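Long-range contacts in ferrous iron uptake transporter protein B (Streptococcus thermophilus, PDB 3TAH), which probably drives the uptake of ferrous iron across the cell membrane at the expense of GTP, the present chain being its cytosolic G-protein and helical part: residues Asn86-Thr91 against Val110-Asn115; Asn96-Thr101 against Glu248-Ile253. The protein carries 1 engineered substitution. One frame throughout, in Å; residues are numbered along the deposited sequence.

Contact 1 joins the two strands of the beta-alpha-beta unit formed by strand 83-89, helix 93-105 and strand 110-115, and contact 2 uses its helix; their centres are about 13 Å apart. Contact 1 brings N115 to the guanine of the bound GDP analogue. In contact 2 the intervening helix meets helix 241-259 of the helical domain. Between them run two probable hydrogen bonds, N86 OD1 to T100 OG1 at 2.6 Å and D89 N to N96 OD1 at 3.0 Å, while V88 CG1 packs on N96 CB. Helix 93-105 thus leans on the sheet on one hand and on the helical domain on the other.

Contact 1 of 2, residues Asn86-Thr91 against Val110-Asn115; sequences NVVDAT and VTIALN. With BGO (3'-O-(N-methylanthraniloyl)guanosine-5'-diphosphate), chain C.
N86-D89 and V110-N115 run side by side as parallel strands, paired N86 with I112 through D89 with N115. Five backbone hydrogen bonds join them. N86 N gives to T111 O at 2.8 Å and V88 N to A113 O at 2.9 Å, both nearly straight; A113 N and N115 N answer to N86 O and V88 O, and A90 N reaches N115 O just beyond the strand. On the face carrying N86, V88, I112 and L114, V88 CG2 meets I112 CG2 at 3.8 Å, and V88 CG1 lies beside L114 CD1. The same L114 methyl touches A90 CB at 3.8 Å, closing this apolar row against the turn; L93 and T100 of helix 93-105 pack on V88. The amide of N86, with CG anti to the backbone N (chi1 177°), is gripped at both ends, OD1 by T100 and ND2 by the carbonyl of I9, which ties it to helix 93-105 and the central strand 4-10.

The other face bears V87, D89, A113 and N115, and V87 CG1 rests on N115 CB at 4.0 Å. Beyond that contact, N115 ND2 donates to N7 of the guanine at 3.2 Å and also to the carbonyl of S14 in the P-loop. N115 OD1 is bonded to T143, a second-shell hold that helps fix the amide's rotation. At the strand's last residue, D89 OD1 accepts from T91 N at 3.0 Å in an Asx turn and bonds T91 OG1 as well, both from one face of the carboxylate. The parallel pair belongs to the P-loop GTPase fold, and N115 opens NMID, which occupies the place of the NKxD guanine-recognition motif, with methionine for its lysine; D118 also bonds the nucleotide.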
# COMPACT_ATOMS: atom_id res chain seq x y z
N ASN A 86 4.84 -2.26 5.49
CA ASN A 86 5.09 -2.60 4.10
C ASN A 86 6.53 -3.08 3.98
O ASN A 86 7.46 -2.29 4.17
CB ASN A 86 4.79 -1.35 3.22
CG ASN A 86 5.08 -1.54 1.74
OD1 ASN A 86 5.34 -0.56 1.03
ND2 ASN A 86 5.04 -2.78 1.26
N VAL A 87 6.70 -4.37 3.68
CA VAL A 87 8.03 -4.98 3.47
C VAL A 87 8.43 -4.74 2.02
O VAL A 87 7.73 -5.17 1.09
CB VAL A 87 8.03 -6.49 3.81
CG1 VAL A 87 9.42 -7.10 3.61
CG2 VAL A 87 7.54 -6.72 5.23
N VAL A 88 9.54 -4.04 1.84
CA VAL A 88 10.07 -3.65 0.53
C VAL A 88 11.49 -4.20 0.35
O VAL A 88 12.35 -4.00 1.20
CB VAL A 88 10.07 -2.10 0.41
CG1 VAL A 88 10.88 -1.60 -0.81
CG2 VAL A 88 8.63 -1.58 0.37
N ASP A 89 11.71 -4.87 -0.78
CA ASP A 89 13.00 -5.38 -1.19
C ASP A 89 13.90 -4.25 -1.71
O ASP A 89 13.73 -3.77 -2.85
CB ASP A 89 12.81 -6.43 -2.29
CG ASP A 89 14.12 -7.05 -2.77
OD1 ASP A 89 15.21 -6.69 -2.29
OD2 ASP A 89 14.04 -7.91 -3.65
N ALA A 90 14.86 -3.85 -0.87
CA ALA A 90 15.78 -2.76 -1.20
C ALA A 90 16.55 -2.96 -2.50
O ALA A 90 16.90 -1.98 -3.15
CB ALA A 90 16.76 -2.53 -0.07
N THR A 91 16.80 -4.22 -2.87
CA THR A 91 17.56 -4.55 -4.08
C THR A 91 16.71 -4.48 -5.35
O THR A 91 17.21 -4.68 -6.45
CB THR A 91 18.21 -5.96 -4.01
OG1 THR A 91 17.21 -6.97 -4.25
CG2 THR A 91 18.89 -6.19 -2.66
N VAL A 110 1.21 4.03 6.38
CA VAL A 110 2.21 3.06 5.98
C VAL A 110 3.55 3.34 6.66
O VAL A 110 3.94 4.50 6.77
CB VAL A 110 2.39 3.08 4.43
CG1 VAL A 110 3.61 2.31 3.99
CG2 VAL A 110 1.11 2.56 3.77
N THR A 111 4.21 2.28 7.13
CA THR A 111 5.59 2.29 7.62
C THR A 111 6.33 1.24 6.77
O THR A 111 5.82 0.14 6.58
CB THR A 111 5.67 1.93 9.11
OG1 THR A 111 5.05 2.95 9.90
CG2 THR A 111 7.13 1.75 9.55
N ILE A 112 7.51 1.57 6.25
CA ILE A 112 8.24 0.66 5.36
C ILE A 112 9.39 -0.03 6.09
O ILE A 112 10.18 0.66 6.72
CB ILE A 112 8.79 1.38 4.11
CG1 ILE A 112 7.66 1.82 3.17
CG2 ILE A 112 9.78 0.48 3.36
CD1 ILE A 112 8.15 2.68 1.96
N ALA A 113 9.45 -1.36 6.01
CA ALA A 113 10.64 -2.13 6.39
C ALA A 113 11.39 -2.28 5.07
O ALA A 113 10.97 -3.02 4.19
CB ALA A 113 10.30 -3.51 6.99
N LEU A 114 12.49 -1.55 4.94
CA LEU A 114 13.30 -1.54 3.75
C LEU A 114 14.26 -2.70 3.96
O LEU A 114 15.35 -2.52 4.51
CB LEU A 114 14.02 -0.19 3.58
CG LEU A 114 14.94 -0.04 2.36
CD1 LEU A 114 14.11 -0.12 1.09
CD2 LEU A 114 15.75 1.24 2.38
N ASN A 115 13.81 -3.88 3.51
CA ASN A 115 14.41 -5.18 3.81
C ASN A 115 15.48 -5.56 2.77
O ASN A 115 15.61 -4.91 1.73
CB ASN A 115 13.29 -6.24 3.96
CG ASN A 115 13.76 -7.52 4.64
OD1 ASN A 115 14.40 -7.49 5.69
ND2 ASN A 115 13.45 -8.66 4.03
C' BGO C . 15.69 -18.33 1.02
N1 BGO C . 18.43 -10.43 3.68
C2 BGO C . 18.87 -11.54 2.93
N2 BGO C . 20.14 -11.64 2.56
N3 BGO C . 17.99 -12.50 2.59
C4 BGO C . 16.70 -12.39 2.98
C5 BGO C . 16.21 -11.32 3.73
C6 BGO C . 17.10 -10.31 4.10
O6 BGO C . 16.75 -9.32 4.76
N7 BGO C . 14.91 -11.54 3.93
C8 BGO C . 14.57 -12.69 3.35
N9 BGO C . 15.67 -13.20 2.78
PA BGO C . 10.77 -14.78 2.14
PB BGO C . 8.24 -13.66 1.19
C1' BGO C . 16.85 -19.13 0.38
O1' BGO C . 14.96 -18.84 1.86
O1A BGO C . 10.62 -14.37 3.53
C1B BGO C . 15.86 -14.39 2.01
O1B BGO C . 8.01 -12.24 0.95
C2' BGO C . 17.24 -20.37 0.88
N2' BGO C . 16.64 -20.94 1.94
O2' BGO C . 15.85 -16.36 3.30
O2A BGO C . 10.43 -16.18 1.73
C2B BGO C . 15.13 -15.59 2.35
O2B BGO C . 7.73 -14.17 2.45
C3' BGO C . 18.29 -21.04 0.26
O3' BGO C . 15.50 -17.08 0.69
O3A BGO C . 9.88 -13.81 1.18
C3B BGO C . 14.42 -16.44 1.40
O3B BGO C . 7.89 -14.52 0.02
C4' BGO C . 18.94 -20.49 -0.83
O4' BGO C . 15.13 -14.15 0.76
C4B BGO C . 14.19 -15.31 0.41
C5' BGO C . 18.56 -19.25 -1.34
O5' BGO C . 12.27 -14.46 1.67
C5B BGO C . 12.76 -14.75 0.35
C6' BGO C . 17.50 -18.57 -0.73
CM' BGO C . 16.66 -22.39 2.19

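Contact 2 of 2, residues Asn96-Thr101 against Glu248-Ile253; sequences NLYLTT and ERYAFI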
# COMPACT_ATOMS: atom_id res chain seq x y z
N ASN A 96 9.12 -2.74 -6.24
CA ASN A 96 8.42 -2.92 -4.96
C ASN A 96 7.54 -1.72 -4.55
O ASN A 96 6.49 -1.91 -3.94
CB ASN A 96 9.40 -3.23 -3.83
CG ASN A 96 9.87 -4.68 -3.83
OD1 ASN A 96 9.67 -5.41 -2.85
ND2 ASN A 96 10.52 -5.09 -4.91
N LEU A 97 7.98 -0.50 -4.89
CA LEU A 97 7.22 0.71 -4.51
C LEU A 97 5.93 0.89 -5.32
O LEU A 97 5.10 1.72 -4.96
CB LEU A 97 8.09 1.97 -4.59
CG LEU A 97 9.26 2.07 -3.60
CD1 LEU A 97 10.11 3.27 -3.96
CD2 LEU A 97 8.78 2.14 -2.12
N TYR A 98 5.76 0.14 -6.40
CA TYR A 98 4.51 0.18 -7.16
C TYR A 98 3.33 -0.14 -6.24
O TYR A 98 2.36 0.62 -6.15
CB TYR A 98 4.60 -0.78 -8.34
CG TYR A 98 3.42 -0.71 -9.27
CD1 TYR A 98 3.35 0.25 -10.28
CD2 TYR A 98 2.38 -1.62 -9.16
CE1 TYR A 98 2.28 0.32 -11.13
CE2 TYR A 98 1.30 -1.56 -10.02
CZ TYR A 98 1.26 -0.59 -10.99
OH TYR A 98 0.20 -0.53 -11.84
N LEU A 99 3.44 -1.25 -5.52
CA LEU A 99 2.45 -1.61 -4.52
C LEU A 99 2.36 -0.53 -3.41
O LEU A 99 1.28 -0.16 -3.00
CB LEU A 99 2.79 -2.96 -3.88
CG LEU A 99 1.84 -3.46 -2.78
CD1 LEU A 99 0.42 -3.72 -3.30
CD2 LEU A 99 2.42 -4.71 -2.12
N THR A 100 3.51 -0.04 -2.95
CA THR A 100 3.57 0.92 -1.86
C THR A 100 2.66 2.12 -2.14
O THR A 100 1.92 2.57 -1.26
CB THR A 100 5.02 1.39 -1.64
OG1 THR A 100 5.86 0.25 -1.41
CG2 THR A 100 5.07 2.36 -0.47
N THR A 101 2.71 2.63 -3.38
CA THR A 101 1.89 3.81 -3.72
C THR A 101 0.40 3.52 -3.50
O THR A 101 -0.36 4.36 -3.02
CB THR A 101 2.15 4.32 -5.17
OG1 THR A 101 1.78 3.33 -6.13
CG2 THR A 101 3.62 4.75 -5.37
N GLU A 248 1.89 7.11 -14.25
CA GLU A 248 2.02 8.10 -13.16
C GLU A 248 2.62 7.49 -11.90
O GLU A 248 3.45 8.15 -11.26
CB GLU A 248 0.68 8.80 -12.85
CG GLU A 248 0.22 9.77 -13.94
CD GLU A 248 1.23 10.86 -14.25
OE1 GLU A 248 1.81 11.46 -13.32
OE2 GLU A 248 1.45 11.13 -15.44
N ARG A 249 2.23 6.26 -11.53
CA ARG A 249 2.85 5.59 -10.38
C ARG A 249 4.37 5.45 -10.57
O ARG A 249 5.14 5.85 -9.71
CB ARG A 249 2.23 4.21 -10.11
CG ARG A 249 0.79 4.22 -9.68
CD ARG A 249 0.27 2.83 -9.27
NE ARG A 249 -1.17 2.87 -9.03
CZ ARG A 249 -1.73 3.43 -7.96
NH1 ARG A 249 -0.99 3.97 -6.99
NH2 ARG A 249 -3.06 3.44 -7.84
N TYR A 250 4.79 4.89 -11.69
CA TYR A 250 6.22 4.75 -11.97
C TYR A 250 6.96 6.07 -12.09
O TYR A 250 8.10 6.16 -11.63
CB TYR A 250 6.48 3.85 -13.20
CG TYR A 250 6.26 2.39 -12.91
CD1 TYR A 250 7.03 1.72 -11.97
CD2 TYR A 250 5.27 1.66 -13.59
CE1 TYR A 250 6.82 0.37 -11.69
CE2 TYR A 250 5.06 0.31 -13.31
CZ TYR A 250 5.83 -0.33 -12.37
OH TYR A 250 5.63 -1.67 -12.09
N ALA A 251 6.34 7.10 -12.66
CA ALA A 251 6.99 8.42 -12.72
C ALA A 251 7.26 8.97 -11.32
O ALA A 251 8.37 9.45 -11.02
CB ALA A 251 6.18 9.39 -13.59
N PHE A 252 6.25 8.89 -10.44
CA PHE A 252 6.39 9.31 -9.06
C PHE A 252 7.52 8.56 -8.36
O PHE A 252 8.39 9.17 -7.71
CB PHE A 252 5.08 9.07 -8.30
CG PHE A 252 5.21 9.24 -6.82
CD1 PHE A 252 5.16 10.51 -6.24
CD2 PHE A 252 5.38 8.14 -5.99
CE1 PHE A 252 5.29 10.67 -4.86
CE2 PHE A 252 5.50 8.29 -4.62
CZ PHE A 252 5.46 9.55 -4.06
N ILE A 253 7.51 7.24 -8.51
CA ILE A 253 8.53 6.35 -7.93
C ILE A 253 9.93 6.72 -8.42
O ILE A 253 10.86 6.82 -7.61
CB ILE A 253 8.23 4.87 -8.23
CG1 ILE A 253 6.97 4.42 -7.49
CG2 ILE A 253 9.40 3.96 -7.83
CD1 ILE A 253 6.40 3.14 -8.05
O HOH W 1 -1.63 1.39 -11.42
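I253 lies against L97, its CG1 4.0 Å from L97 CB, and its CD1 reaches on over the start of Y98, 3.5 Å from Y98 N. T101 CG2 closes this apolar centre, between I253 CG1 and the ring of F252. The contact is a helix-helix packing in which the axes of the two segments pass 9.6 Å apart at 110°, and by it helix 93-105 of the G domain meets helix 241-259 of the FeoB helical domain. Outward, with Y98 CG trans to the main-chain nitrogen (chi1 -174°), the Y98 ring lies nearly parallel to the Y250 ring but slid aside, so the two barely overlap, planes at 25°; Y98 CD1 sits over a face of Y250, 3.3 Å from its CZ. R249 crosses Y98 nearly at right angles, and its CD makes a CH-pi contact over the Y98 face, 4.1 Å from the centroid. At the polar edge R249 NH1 donates to T101 OG1 at 3.0 Å and forms a salt bridge with E105; T101 OG1 in turn donates to Y98 O. One water finishes the edge, accepting from R249 NE and hydrogen-bonded to Y98 OH at 2.7 Å.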